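Local coordinates for protein Non-reducing end alpha-L-arabinofuranosidase BoGH43B (Bacteroides ovatus, PDB 5JOZ) that removes terminal non-reducing alpha-L-arabinofuranose residues from xyloglucan side branches, turning S units into X units during xyloglucan breakdown, at residues N14-I19 with V29-E34; G23-L28 with V41-D46; P37-Y42 with G54-R59; Y88-N93 with P127-I132; E202-S207 with N220-N225. All coordinates share one frame; numbering follows the deposited sequence.

Contact 1 (N14-I19 with V29-E34); sequences NPDPSI and VTSTFE
The Phe33 ring meets Pro15 CG at its edge, near the ring plane, with CG 4.2 Å from Phe33 CE2. Beyond the contact, Tyr76 packs edge-to-face with the same ring. The carboxylate of Asp16 is met on the anti side of OD2 by Ser31 OG, which donates a 2.7 Å hydrogen bond from 21° out of the carboxylate plane. The amide of Asn14 is met in its carbonyl plane: Thr30 OG1 donates to a lone pair of Asn14 OD1 over 2.8 Å. Tyr42 OH also bonds this oxygen. Thr30 OG1 sits between the backbone N and the carbonyl carbon (chi1 53°), which turns the hydroxyl to Asn14 and leaves Thr30 CG2 beside Asn14 O. A valine here would probably leave Asn14 OD1 without one of its donors and the amide less firmly fixed. Along the backbone, Ser31 N donates to Pro15 O, and Ser18 and Val29 form an antiparallel hydrogen-bonded pair. Asp16 is the inferred proton acceptor of this family 43 hydrolase, near Asp126 and Glu176. Its loop is therefore held on both flanks, by Asn14 and by the Ser18 pairing, while Ser31 probably fixes the turn of the carboxylate itself.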
# COMPACT_ATOMS: atom_id res chain seq x y z
N ASN A 14 -1.10 -3.17 0.29
CA ASN A 14 -2.30 -2.45 0.70
C ASN A 14 -2.53 -2.63 2.21
O ASN A 14 -3.55 -3.17 2.65
CB ASN A 14 -3.50 -2.93 -0.12
CG ASN A 14 -3.70 -2.13 -1.41
OD1 ASN A 14 -3.90 -0.92 -1.37
ND2 ASN A 14 -3.64 -2.81 -2.55
N PRO A 15 -1.58 -2.16 3.03
CA PRO A 15 -1.68 -2.39 4.46
C PRO A 15 -2.54 -1.37 5.21
O PRO A 15 -2.88 -0.31 4.68
CB PRO A 15 -0.21 -2.27 4.92
CG PRO A 15 0.57 -1.73 3.76
CD PRO A 15 -0.41 -1.33 2.71
N ASP A 16 -2.86 -1.72 6.46
CA ASP A 16 -3.47 -0.80 7.44
C ASP A 16 -4.82 -0.26 6.94
O ASP A 16 -5.03 0.96 6.94
CB ASP A 16 -2.51 0.36 7.76
CG ASP A 16 -1.18 -0.11 8.32
OD1 ASP A 16 -1.19 -0.91 9.28
OD2 ASP A 16 -0.13 0.35 7.84
N PRO A 17 -5.72 -1.17 6.51
CA PRO A 17 -6.95 -0.70 5.88
C PRO A 17 -7.83 0.06 6.85
O PRO A 17 -8.01 -0.41 7.99
CB PRO A 17 -7.63 -2.01 5.44
CG PRO A 17 -7.13 -3.04 6.39
CD PRO A 17 -5.71 -2.63 6.66
N SER A 18 -8.36 1.20 6.42
CA SER A 18 -9.40 1.90 7.18
C SER A 18 -10.62 2.16 6.30
O SER A 18 -10.48 2.62 5.17
CB SER A 18 -8.88 3.21 7.75
OG SER A 18 -9.88 3.86 8.49
N ILE A 19 -11.81 1.88 6.83
CA ILE A 19 -13.06 1.89 6.05
C ILE A 19 -14.10 2.85 6.62
O ILE A 19 -14.12 3.09 7.82
CB ILE A 19 -13.68 0.47 5.99
CG1 ILE A 19 -14.76 0.39 4.90
CG2 ILE A 19 -14.26 0.04 7.34
CD1 ILE A 19 -14.98 -1.02 4.41
N VAL A 29 -8.98 3.21 2.64
CA VAL A 29 -7.62 3.68 2.42
C VAL A 29 -6.63 2.70 2.99
O VAL A 29 -6.91 2.03 3.95
CB VAL A 29 -7.33 5.05 3.08
CG1 VAL A 29 -7.92 6.17 2.24
CG2 VAL A 29 -7.82 5.11 4.53
N THR A 30 -5.43 2.71 2.40
CA THR A 30 -4.33 1.88 2.85
C THR A 30 -3.06 2.72 2.89
O THR A 30 -2.96 3.71 2.16
CB THR A 30 -4.13 0.67 1.90
OG1 THR A 30 -4.02 1.12 0.54
CG2 THR A 30 -5.31 -0.26 1.99
N SER A 31 -2.10 2.30 3.71
CA SER A 31 -0.83 3.00 3.87
C SER A 31 0.15 2.81 2.68
O SER A 31 0.19 1.76 2.03
CB SER A 31 -0.16 2.61 5.19
OG SER A 31 -0.02 1.20 5.33
N THR A 32 0.95 3.84 2.43
CA THR A 32 1.81 3.93 1.25
C THR A 32 3.30 4.17 1.50
O THR A 32 4.12 3.93 0.61
CB THR A 32 1.29 5.03 0.31
OG1 THR A 32 0.85 6.16 1.07
CG2 THR A 32 0.13 4.54 -0.47
N PHE A 33 3.68 4.65 2.68
CA PHE A 33 5.08 4.83 3.04
C PHE A 33 5.77 5.82 2.07
O PHE A 33 5.27 6.94 1.90
CB PHE A 33 5.74 3.45 3.21
CG PHE A 33 5.08 2.64 4.28
CD1 PHE A 33 5.41 2.84 5.61
CD2 PHE A 33 4.04 1.78 3.98
CE1 PHE A 33 4.75 2.15 6.63
CE2 PHE A 33 3.38 1.09 4.99
CZ PHE A 33 3.74 1.27 6.31
N GLU A 34 6.84 5.43 1.39
CA GLU A 34 7.57 6.37 0.52
C GLU A 34 6.91 6.62 -0.85
O GLU A 34 7.46 7.39 -1.64
CB GLU A 34 9.04 5.93 0.31
CG GLU A 34 9.25 4.84 -0.74
CD GLU A 34 9.16 3.42 -0.19
OE1 GLU A 34 8.55 3.22 0.89
OE2 GLU A 34 9.73 2.51 -0.85

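Contact 2 (G23-L28 with V41-D46); sequences GDDFYL and VYHSKD
His43 and Asp25 are brought together by different first torsions. His43 CG lies anti to the backbone N (chi1 177°), and Asp25 CG lies anti to its carbonyl carbon (chi1 -63°). These turns let His43 NE2 reach Asp25 OD1, to which it donates over 2.8 Å; the oxygen lies in the imidazole plane, but the nitrogen stands above the carboxylate plane. Lys45 bends at its last torsion and brings NZ to 2.6 Å from Asp25 OD1, a salt bridge on the syn side but well out of the carboxylate plane. The two donors approach that oxygen from opposite faces of the carboxylate. A leucine in place of Asp25 would probably leave the Lys45 ammonium without its countercharge and His43 NE2 without this acceptor. The Tyr27 ring lies alongside His43, nearly parallel but slid apart, with centroids 4.9 Å apart. Tyr27 CE1 is 3.5 Å from His43 CD2. On the other face of the sheet, Leu28 CD2 meets Tyr42 CD2 at 4.1 Å, and Phe26 pairs with Ser44. Four backbone bonds join Phe26 to Ser44 and Leu28 to Tyr42. Strands 25-29 and 40-44 are the two central strands of an antiparallel four-stranded blade in the family 43 beta-propeller. Strand 18-22 flanks the first, and strand 51-55 flanks the second.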
# COMPACT_ATOMS: atom_id res chain seq x y z
N GLY A 23 -23.92 5.97 3.32
CA GLY A 23 -25.10 5.52 2.59
C GLY A 23 -24.83 4.16 1.97
O GLY A 23 -24.39 3.25 2.66
N ASP A 24 -25.06 4.02 0.66
CA ASP A 24 -24.76 2.78 -0.08
C ASP A 24 -23.28 2.62 -0.49
O ASP A 24 -22.90 1.57 -1.02
CB ASP A 24 -25.66 2.64 -1.32
CG ASP A 24 -27.14 2.51 -0.98
OD1 ASP A 24 -27.49 1.70 -0.09
OD2 ASP A 24 -27.96 3.22 -1.60
N ASP A 25 -22.46 3.64 -0.25
CA ASP A 25 -21.07 3.63 -0.70
C ASP A 25 -20.07 3.35 0.42
O ASP A 25 -20.24 3.84 1.54
CB ASP A 25 -20.77 4.96 -1.38
CG ASP A 25 -21.61 5.14 -2.62
OD1 ASP A 25 -21.40 4.37 -3.59
OD2 ASP A 25 -22.50 6.01 -2.62
N PHE A 26 -19.06 2.54 0.10
CA PHE A 26 -17.96 2.21 1.01
C PHE A 26 -16.67 2.77 0.45
O PHE A 26 -16.43 2.67 -0.73
CB PHE A 26 -17.81 0.71 1.21
CG PHE A 26 -19.00 0.07 1.85
CD1 PHE A 26 -20.08 -0.34 1.07
CD2 PHE A 26 -19.06 -0.13 3.22
CE1 PHE A 26 -21.19 -0.93 1.65
CE2 PHE A 26 -20.16 -0.72 3.81
CZ PHE A 26 -21.23 -1.12 3.02
N TYR A 27 -15.84 3.32 1.33
CA TYR A 27 -14.56 3.89 0.96
C TYR A 27 -13.49 3.34 1.89
O TYR A 27 -13.73 3.09 3.07
CB TYR A 27 -14.63 5.41 1.04
CG TYR A 27 -15.67 5.96 0.11
CD1 TYR A 27 -15.42 6.05 -1.25
CD2 TYR A 27 -16.90 6.38 0.58
CE1 TYR A 27 -16.38 6.54 -2.13
CE2 TYR A 27 -17.87 6.89 -0.29
CZ TYR A 27 -17.60 6.95 -1.64
OH TYR A 27 -18.53 7.44 -2.51
N LEU A 28 -12.29 3.16 1.34
CA LEU A 28 -11.21 2.52 2.06
C LEU A 28 -9.86 3.07 1.65
O LEU A 28 -9.63 3.33 0.48
CB LEU A 28 -11.28 1.01 1.81
CG LEU A 28 -10.37 0.07 2.59
CD1 LEU A 28 -11.05 -1.30 2.69
CD2 LEU A 28 -9.00 -0.08 1.93
N VAL A 41 -7.51 5.80 -2.24
CA VAL A 41 -8.91 5.70 -1.84
C VAL A 41 -9.60 4.74 -2.79
O VAL A 41 -9.76 5.05 -3.96
CB VAL A 41 -9.64 7.06 -1.96
CG1 VAL A 41 -11.11 6.91 -1.59
CG2 VAL A 41 -8.96 8.11 -1.11
N TYR A 42 -10.03 3.59 -2.26
CA TYR A 42 -10.82 2.62 -3.01
C TYR A 42 -12.32 2.79 -2.70
O TYR A 42 -12.68 3.22 -1.62
CB TYR A 42 -10.38 1.19 -2.66
CG TYR A 42 -8.91 0.90 -2.90
CD1 TYR A 42 -8.44 0.45 -4.15
CD2 TYR A 42 -7.98 1.08 -1.87
CE1 TYR A 42 -7.09 0.17 -4.35
CE2 TYR A 42 -6.63 0.81 -2.06
CZ TYR A 42 -6.18 0.36 -3.30
OH TYR A 42 -4.83 0.11 -3.47
N HIS A 43 -13.17 2.43 -3.67
CA HIS A 43 -14.62 2.58 -3.57
C HIS A 43 -15.28 1.22 -3.82
O HIS A 43 -14.86 0.50 -4.71
CB HIS A 43 -15.08 3.60 -4.60
CG HIS A 43 -16.57 3.80 -4.67
ND1 HIS A 43 -17.20 4.19 -5.83
CD2 HIS A 43 -17.53 3.67 -3.73
CE1 HIS A 43 -18.50 4.28 -5.60
NE2 HIS A 43 -18.73 3.98 -4.34
N SER A 44 -16.27 0.86 -3.01
CA SER A 44 -17.09 -0.34 -3.24
C SER A 44 -18.56 -0.09 -2.90
O SER A 44 -18.88 0.84 -2.16
CB SER A 44 -16.53 -1.51 -2.41
OG SER A 44 -17.21 -2.74 -2.66
N LYS A 45 -19.44 -0.91 -3.48
CA LYS A 45 -20.85 -1.02 -3.07
C LYS A 45 -21.22 -2.36 -2.40
O LYS A 45 -22.33 -2.50 -1.88
CB LYS A 45 -21.77 -0.77 -4.27
CG LYS A 45 -21.53 0.59 -4.90
CD LYS A 45 -22.62 1.03 -5.85
CE LYS A 45 -22.57 2.54 -6.09
NZ LYS A 45 -23.32 3.29 -5.05
N ASP A 46 -20.30 -3.32 -2.38
CA ASP A 46 -20.57 -4.65 -1.79
C ASP A 46 -19.49 -5.17 -0.82
O ASP A 46 -19.54 -6.34 -0.43
CB ASP A 46 -20.82 -5.67 -2.92
CG ASP A 46 -19.63 -5.80 -3.90
OD1 ASP A 46 -18.48 -5.45 -3.57
OD2 ASP A 46 -19.87 -6.29 -5.03

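Contact 3 (P37-Y42 with G54-R59); sequences PGLPVY and GHALSR
His55, Pro37 and Leu57 give up the most surface here. Pro37 lays its ring over one face of the His55 imidazole. Pro37 CG stands 3.5 Å from the His55 ring centroid, 7° off the normal, a clear CH-pi contact. The peptide before Pro37 is cis. His55 CG is anti to its carbonyl carbon (chi1 -60°), which sets the imidazole against Pro37 and near Pro40. Pro40 CB comes within 3.6 Å of His55 CD2, and Pro40 CA is about as close. Pro40 and His55 also form an antiparallel non-hydrogen-bonded pair, with CA atoms 4.0 Å apart.

Leu57 packs on Leu39: Leu57 CD1 meets Leu39 CD1 at 3.6 Å, the two side chains crossing at a slant. Leu39 CB also touches Ala56 CB at 3.8 Å. Gly38 lies against Leu57, and there is little room for a CB at Gly38 beside Leu57 CD1. Gly38 N donates to Leu57 O over 3.0 Å, and Leu57 N returns a bond to Gly38 O. Ala56 N is bonded to Leu39 O. Val41 N donates to Gly54 O over 2.8 Å in an almost straight bond, 178° at the hydrogen.

Both chains turn a corner here, at Leu39 and at Ala56, yet the backbone bonding carries across the bend. Ser58 OG adds a bond to His55 O within its own segment. The chemistry is thus divided: Pro37 covers one face of the imidazole, leucines and an alanine make an apolar patch, and main-chain bonds hold the bent end of hairpin 40-44/51-55 together.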
# COMPACT_ATOMS: atom_id res chain seq x y z
N PRO A 37 1.37 8.96 -5.63
CA PRO A 37 0.57 9.57 -4.58
C PRO A 37 0.30 8.64 -3.36
O PRO A 37 0.40 7.41 -3.45
CB PRO A 37 -0.71 9.98 -5.30
CG PRO A 37 -0.80 9.09 -6.50
CD PRO A 37 0.62 8.80 -6.89
N GLY A 38 0.01 9.26 -2.23
CA GLY A 38 -0.10 8.55 -0.96
C GLY A 38 -1.54 8.28 -0.63
O GLY A 38 -2.43 9.01 -1.10
N LEU A 39 -1.76 7.23 0.16
CA LEU A 39 -3.08 6.87 0.69
C LEU A 39 -4.16 6.73 -0.38
O LEU A 39 -5.05 7.58 -0.49
CB LEU A 39 -3.50 7.90 1.75
CG LEU A 39 -2.43 8.24 2.79
CD1 LEU A 39 -2.96 9.19 3.87
CD2 LEU A 39 -1.87 6.97 3.39
N PRO A 40 -4.09 5.65 -1.18
CA PRO A 40 -5.12 5.45 -2.18
C PRO A 40 -6.50 5.27 -1.56
O PRO A 40 -6.63 4.67 -0.48
CB PRO A 40 -4.66 4.18 -2.90
CG PRO A 40 -3.83 3.47 -1.91
CD PRO A 40 -3.09 4.57 -1.22
N VAL A 41 -7.51 5.80 -2.24
CA VAL A 41 -8.91 5.70 -1.84
C VAL A 41 -9.60 4.74 -2.79
O VAL A 41 -9.76 5.05 -3.96
CB VAL A 41 -9.64 7.06 -1.96
CG1 VAL A 41 -11.11 6.91 -1.59
CG2 VAL A 41 -8.96 8.11 -1.11
N TYR A 42 -10.03 3.59 -2.26
CA TYR A 42 -10.82 2.62 -3.01
C TYR A 42 -12.32 2.79 -2.70
O TYR A 42 -12.68 3.22 -1.62
CB TYR A 42 -10.38 1.19 -2.66
CG TYR A 42 -8.91 0.90 -2.90
CD1 TYR A 42 -8.44 0.45 -4.15
CD2 TYR A 42 -7.98 1.08 -1.87
CE1 TYR A 42 -7.09 0.17 -4.35
CE2 TYR A 42 -6.63 0.81 -2.06
CZ TYR A 42 -6.18 0.36 -3.30
OH TYR A 42 -4.83 0.11 -3.47
N GLY A 54 -8.97 7.57 -6.35
CA GLY A 54 -8.11 8.72 -6.09
C GLY A 54 -7.10 8.38 -5.02
O GLY A 54 -6.95 7.21 -4.65
N HIS A 55 -6.40 9.40 -4.55
CA HIS A 55 -5.48 9.27 -3.43
C HIS A 55 -5.72 10.46 -2.51
O HIS A 55 -5.97 11.57 -2.98
CB HIS A 55 -4.04 9.24 -3.94
CG HIS A 55 -3.75 8.10 -4.87
ND1 HIS A 55 -4.18 8.10 -6.18
CD2 HIS A 55 -3.10 6.93 -4.68
CE1 HIS A 55 -3.82 6.96 -6.75
NE2 HIS A 55 -3.16 6.24 -5.87
N ALA A 56 -5.64 10.24 -1.20
CA ALA A 56 -5.82 11.33 -0.25
C ALA A 56 -4.71 12.36 -0.41
O ALA A 56 -4.96 13.55 -0.27
CB ALA A 56 -5.85 10.82 1.17
N LEU A 57 -3.51 11.89 -0.72
CA LEU A 57 -2.33 12.74 -0.82
C LEU A 57 -1.76 12.72 -2.25
O LEU A 57 -0.71 12.11 -2.54
CB LEU A 57 -1.30 12.31 0.25
CG LEU A 57 -1.81 11.99 1.67
CD1 LEU A 57 -0.65 11.58 2.54
CD2 LEU A 57 -2.56 13.17 2.32
N SER A 58 -2.48 13.41 -3.14
CA SER A 58 -2.16 13.53 -4.57
C SER A 58 -1.25 14.72 -4.95
O SER A 58 -0.99 14.92 -6.14
CB SER A 58 -3.46 13.62 -5.39
OG SER A 58 -4.33 12.52 -5.17
N ARG A 59 -0.79 15.51 -3.97
CA ARG A 59 0.04 16.68 -4.25
C ARG A 59 1.26 16.70 -3.33
O ARG A 59 1.22 16.15 -2.24
CB ARG A 59 -0.78 17.97 -4.09
CG ARG A 59 -1.95 18.08 -5.08
CD ARG A 59 -2.66 19.43 -5.04
NE ARG A 59 -2.97 19.90 -3.69
CZ ARG A 59 -3.98 19.47 -2.92
NH1 ARG A 59 -4.81 18.51 -3.34
NH2 ARG A 59 -4.16 19.99 -1.71

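Contact 4 (Y88-N93 with P127-I132)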
# COMPACT_ATOMS: atom_id res chain seq x y z
N TYR A 88 -12.73 12.75 6.06
CA TYR A 88 -11.52 13.07 6.82
C TYR A 88 -10.57 11.88 6.75
O TYR A 88 -11.00 10.74 6.94
CB TYR A 88 -11.85 13.33 8.29
CG TYR A 88 -12.67 14.58 8.55
CD1 TYR A 88 -14.04 14.59 8.35
CD2 TYR A 88 -12.07 15.74 9.02
CE1 TYR A 88 -14.80 15.72 8.59
CE2 TYR A 88 -12.82 16.89 9.27
CZ TYR A 88 -14.19 16.87 9.05
OH TYR A 88 -14.94 17.99 9.27
N VAL A 89 -9.30 12.15 6.46
CA VAL A 89 -8.27 11.14 6.51
C VAL A 89 -7.11 11.62 7.35
O VAL A 89 -6.44 12.58 6.99
CB VAL A 89 -7.77 10.75 5.11
CG1 VAL A 89 -6.59 9.79 5.21
CG2 VAL A 89 -8.88 10.10 4.32
N ILE A 90 -6.87 10.93 8.46
CA ILE A 90 -5.80 11.26 9.40
C ILE A 90 -4.73 10.18 9.26
O ILE A 90 -5.05 9.01 9.08
CB ILE A 90 -6.34 11.38 10.86
CG1 ILE A 90 -5.37 12.15 11.75
CG2 ILE A 90 -6.63 10.03 11.50
CD1 ILE A 90 -5.92 12.48 13.12
N GLY A 91 -3.46 10.58 9.32
CA GLY A 91 -2.35 9.62 9.33
C GLY A 91 -1.11 10.24 9.91
O GLY A 91 -1.16 11.34 10.48
N THR A 92 0.01 9.54 9.79
CA THR A 92 1.31 10.07 10.21
C THR A 92 2.35 9.97 9.08
O THR A 92 2.44 8.95 8.42
CB THR A 92 1.85 9.29 11.42
OG1 THR A 92 0.76 8.90 12.26
CG2 THR A 92 2.83 10.14 12.22
N ASN A 93 3.12 11.04 8.89
CA ASN A 93 4.25 11.08 7.95
C ASN A 93 5.55 11.09 8.77
O ASN A 93 5.79 12.02 9.54
CB ASN A 93 4.11 12.33 7.08
CG ASN A 93 5.24 12.50 6.06
OD1 ASN A 93 6.43 12.38 6.38
ND2 ASN A 93 4.86 12.83 4.83
N PRO A 127 -2.81 7.33 14.41
CA PRO A 127 -3.85 8.20 14.94
C PRO A 127 -5.19 7.78 14.36
O PRO A 127 -5.28 7.50 13.18
CB PRO A 127 -3.46 9.58 14.41
CG PRO A 127 -2.73 9.29 13.13
CD PRO A 127 -1.97 8.02 13.42
N SER A 128 -6.23 7.74 15.19
CA SER A 128 -7.57 7.43 14.71
C SER A 128 -8.52 8.51 15.13
O SER A 128 -8.32 9.15 16.15
CB SER A 128 -8.03 6.09 15.26
OG SER A 128 -9.26 5.71 14.66
N ILE A 129 -9.58 8.69 14.33
CA ILE A 129 -10.64 9.64 14.67
C ILE A 129 -11.99 8.96 14.63
O ILE A 129 -12.15 7.96 13.94
CB ILE A 129 -10.65 10.90 13.76
CG1 ILE A 129 -10.54 10.55 12.27
CG2 ILE A 129 -9.51 11.85 14.13
CD1 ILE A 129 -10.84 11.71 11.35
N GLU A 130 -12.93 9.49 15.40
CA GLU A 130 -14.31 9.07 15.33
C GLU A 130 -15.23 10.23 15.69
O GLU A 130 -14.91 11.04 16.56
CB GLU A 130 -14.55 7.90 16.28
CG GLU A 130 -15.93 7.25 16.13
CD GLU A 130 -16.10 6.47 14.83
OE1 GLU A 130 -17.27 6.27 14.44
OE2 GLU A 130 -15.09 6.05 14.22
N PHE A 131 -16.38 10.28 15.02
CA PHE A 131 -17.40 11.29 15.26
C PHE A 131 -18.55 10.74 16.08
O PHE A 131 -19.32 9.92 15.57
CB PHE A 131 -17.90 11.82 13.94
CG PHE A 131 -16.88 12.64 13.21
CD1 PHE A 131 -16.70 13.98 13.52
CD2 PHE A 131 -16.07 12.06 12.24
CE1 PHE A 131 -15.75 14.74 12.85
CE2 PHE A 131 -15.12 12.82 11.56
CZ PHE A 131 -14.96 14.16 11.87
N ILE A 132 -18.66 11.17 17.33
CA ILE A 132 -19.69 10.71 18.26
C ILE A 132 -20.21 11.90 19.08
O ILE A 132 -19.42 12.65 19.62
CB ILE A 132 -19.14 9.67 19.28
CG1 ILE A 132 -18.52 8.45 18.59
CG2 ILE A 132 -20.25 9.21 20.23
CD1 ILE A 132 -17.54 7.68 19.46
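Ile90 and Pro127 bury the most surface in this packing. Ile90 CG2 comes within 3.3 Å of Pro127 O, while Ile90 CD1 reaches Pro127 CB at 4.0 Å. Ile90 CD1 also touches Ile129 CG2 at 3.8 Å, so one methyl group lies against two residues of the opposing segment. Ile90 CG1 is anti to the backbone N (chi1 -161°), which sends CD1 into that position. At one end, Thr92 OG1 lies 3.1 Å from Pro127 CD. That hydroxyl has its polar partner elsewhere, in a hydrogen bond with Tyr124 O.

At the other end the contact turns aromatic. Phe131 CZ sits over one face of the Tyr88 ring, offset toward its rim and 3.6 Å from Tyr88 CE1. The ring planes are inclined at 51°, and the two side chains cross at about a right angle. Ile129 CD1 lies 3.6 Å from Tyr88 CB.

Outward from this apolar layer, His83 stacks on Phe131, and Met136 packs on both Ile129 and Phe131. Thr79 OG1 hydrogen-bonds Pro127 O. Pro127 directly follows Asp126, inferred to tune the proton donor and orient it with the substrate, so the packing lies next to that inferred site.

The strands run roughly antiparallel, but their axes come no closer than 7.4 Å, and side chains do the joining. Strand 86-94 lies between 74-83 and 102-107 in one four-stranded sheet. Strand 128-132 is the first strand of the next, paired with 135-141.

Contact 5 (E202-S207 with N220-N225)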
# COMPACT_ATOMS: atom_id res chain seq x y z
N GLU A 202 -6.06 -8.95 16.82
CA GLU A 202 -6.89 -7.79 17.18
C GLU A 202 -7.54 -8.09 18.51
O GLU A 202 -8.01 -9.21 18.72
CB GLU A 202 -7.95 -7.53 16.13
CG GLU A 202 -8.59 -6.15 16.23
CD GLU A 202 -7.70 -5.00 15.74
OE1 GLU A 202 -6.65 -5.24 15.12
OE2 GLU A 202 -8.09 -3.84 15.97
N VAL A 203 -7.57 -7.10 19.39
CA VAL A 203 -8.19 -7.23 20.72
C VAL A 203 -9.13 -6.06 20.97
O VAL A 203 -9.05 -5.04 20.30
CB VAL A 203 -7.14 -7.35 21.86
CG1 VAL A 203 -6.19 -8.51 21.60
CG2 VAL A 203 -6.36 -6.05 22.08
N ILE A 204 -10.04 -6.20 21.94
CA ILE A 204 -11.00 -5.13 22.23
C ILE A 204 -11.26 -4.97 23.73
O ILE A 204 -11.04 -5.90 24.51
CB ILE A 204 -12.30 -5.32 21.41
CG1 ILE A 204 -13.11 -4.01 21.34
CG2 ILE A 204 -13.11 -6.49 21.92
CD1 ILE A 204 -14.22 -4.04 20.30
N GLN A 205 -11.68 -3.77 24.12
CA GLN A 205 -12.08 -3.45 25.49
C GLN A 205 -13.15 -2.36 25.44
O GLN A 205 -13.30 -1.67 24.42
CB GLN A 205 -10.87 -2.98 26.30
CG GLN A 205 -10.08 -1.85 25.66
CD GLN A 205 -8.78 -1.55 26.40
OE1 GLN A 205 -8.79 -1.29 27.59
NE2 GLN A 205 -7.67 -1.60 25.68
N ARG A 206 -13.89 -2.19 26.54
CA ARG A 206 -14.99 -1.24 26.56
C ARG A 206 -15.21 -0.55 27.92
O ARG A 206 -14.73 -1.01 28.96
CB ARG A 206 -16.28 -1.92 26.10
CG ARG A 206 -17.08 -2.62 27.19
CD ARG A 206 -18.12 -3.55 26.61
NE ARG A 206 -18.79 -4.33 27.64
CZ ARG A 206 -19.72 -5.27 27.41
NH1 ARG A 206 -20.12 -5.57 26.17
NH2 ARG A 206 -20.26 -5.92 28.44
N SER A 207 -15.95 0.55 27.87
CA SER A 207 -16.28 1.32 29.06
C SER A 207 -17.65 1.98 28.90
O SER A 207 -18.11 2.21 27.79
CB SER A 207 -15.20 2.37 29.29
OG SER A 207 -15.57 3.29 30.29
N ASN A 220 -11.50 -12.17 23.77
CA ASN A 220 -10.29 -11.81 23.03
C ASN A 220 -9.53 -13.07 22.57
O ASN A 220 -9.55 -14.07 23.28
CB ASN A 220 -9.38 -10.91 23.87
CG ASN A 220 -9.73 -9.43 23.72
OD1 ASN A 220 -10.30 -9.02 22.71
ND2 ASN A 220 -9.40 -8.63 24.73
N PRO A 221 -8.91 -13.05 21.39
CA PRO A 221 -8.88 -11.92 20.46
C PRO A 221 -10.10 -11.85 19.53
O PRO A 221 -10.83 -12.84 19.36
CB PRO A 221 -7.63 -12.22 19.64
CG PRO A 221 -7.58 -13.70 19.57
CD PRO A 221 -8.24 -14.23 20.81
N VAL A 222 -10.27 -10.69 18.90
CA VAL A 222 -11.36 -10.46 17.97
C VAL A 222 -11.09 -11.20 16.66
O VAL A 222 -11.97 -11.88 16.11
CB VAL A 222 -11.56 -8.95 17.72
CG1 VAL A 222 -12.55 -8.70 16.59
CG2 VAL A 222 -12.01 -8.27 19.02
N LEU A 223 -9.87 -11.06 16.15
CA LEU A 223 -9.44 -11.82 14.98
C LEU A 223 -7.94 -12.06 15.06
O LEU A 223 -7.19 -11.20 15.50
CB LEU A 223 -9.86 -11.15 13.66
CG LEU A 223 -9.57 -9.66 13.50
CD1 LEU A 223 -8.19 -9.37 12.92
CD2 LEU A 223 -10.62 -9.04 12.60
N SER A 224 -7.55 -13.28 14.69
CA SER A 224 -6.15 -13.70 14.60
C SER A 224 -6.04 -15.07 13.97
O SER A 224 -6.90 -15.92 14.19
CB SER A 224 -5.50 -13.78 15.98
OG SER A 224 -4.14 -14.15 15.83
N ASN A 225 -4.97 -15.28 13.19
CA ASN A 225 -4.59 -16.61 12.66
C ASN A 225 -3.36 -17.21 13.38
O ASN A 225 -2.78 -18.19 12.92
CB ASN A 225 -4.36 -16.52 11.14
CG ASN A 225 -5.65 -16.31 10.39
OD1 ASN A 225 -6.61 -15.79 10.95
ND2 ASN A 225 -5.69 -16.73 9.13
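Asn220 meets the edge of strand 201-207 with its side-chain amide. Asn220 OD1 accepts from Ile204 N over 2.9 Å, with the donor tilted from the carbonyl plane. Asn220 ND2 donates to Ile204 O over 3.2 Å, on a lone pair and in the carbonyl plane. Both polar ends of the amide are thus used on one residue's backbone, as a neighbouring strand would use them. Asn220 OD1 also lies 3.7 Å from Val203 CB.

Pro221 follows a cis peptide bond. Pro221 CB rests 3.2 Å from Glu202 O, beside Val203. Val222 N donates to that same Glu202 O over 2.7 Å. Val222 CG2, anti to its carbonyl carbon, meets Ile204 CG2 at 3.6 Å and gives the contact an apolar patch. Leu223 O then receives Glu202 N over 2.8 Å in a nearly straight bond. Leu223 CD1 packs on Glu202 CB at 3.7 Å. The glutamate chain bends at chi2 (75°) and leads its carboxylate elsewhere: Glu202 OE1 is hydrogen-bonded to Ala239 N.

The segment is no regular strand; its bonds to the strand come from the Asn220 amide and two backbone hydrogen bonds. It comes after the short outer strand 215-216, which pairs with 201-207, and before strand 234-243 of the next sheet. A loop lying on a blade edge and leading to the next blade suits the beta-propeller fold of family 43.

All five contacts lie in the family 43 catalytic region. Contacts 1, 2 and 3 share one four-stranded antiparallel sheet, ordered 18-22, 25-29, 40-44, 51-55. Contacts 1 and 2 interleave along the chain, and contacts 2 and 3 share Val41 and Tyr42 on strand 40-44. Contact 1 lies nearest the chain centre, about 5 Å from it, and its centre is about 10 Å from that of contact 3. Contact 4 joins the next two sheets and touches contact 3 through Val89 on Leu39 and Ala56. Contact 5 belongs to a later sheet, its centre 20 Å or more from the others. Contact 1 holds the inferred proton acceptor and contact 4 abuts Asp126, consistent with an active site at the centre of the propeller.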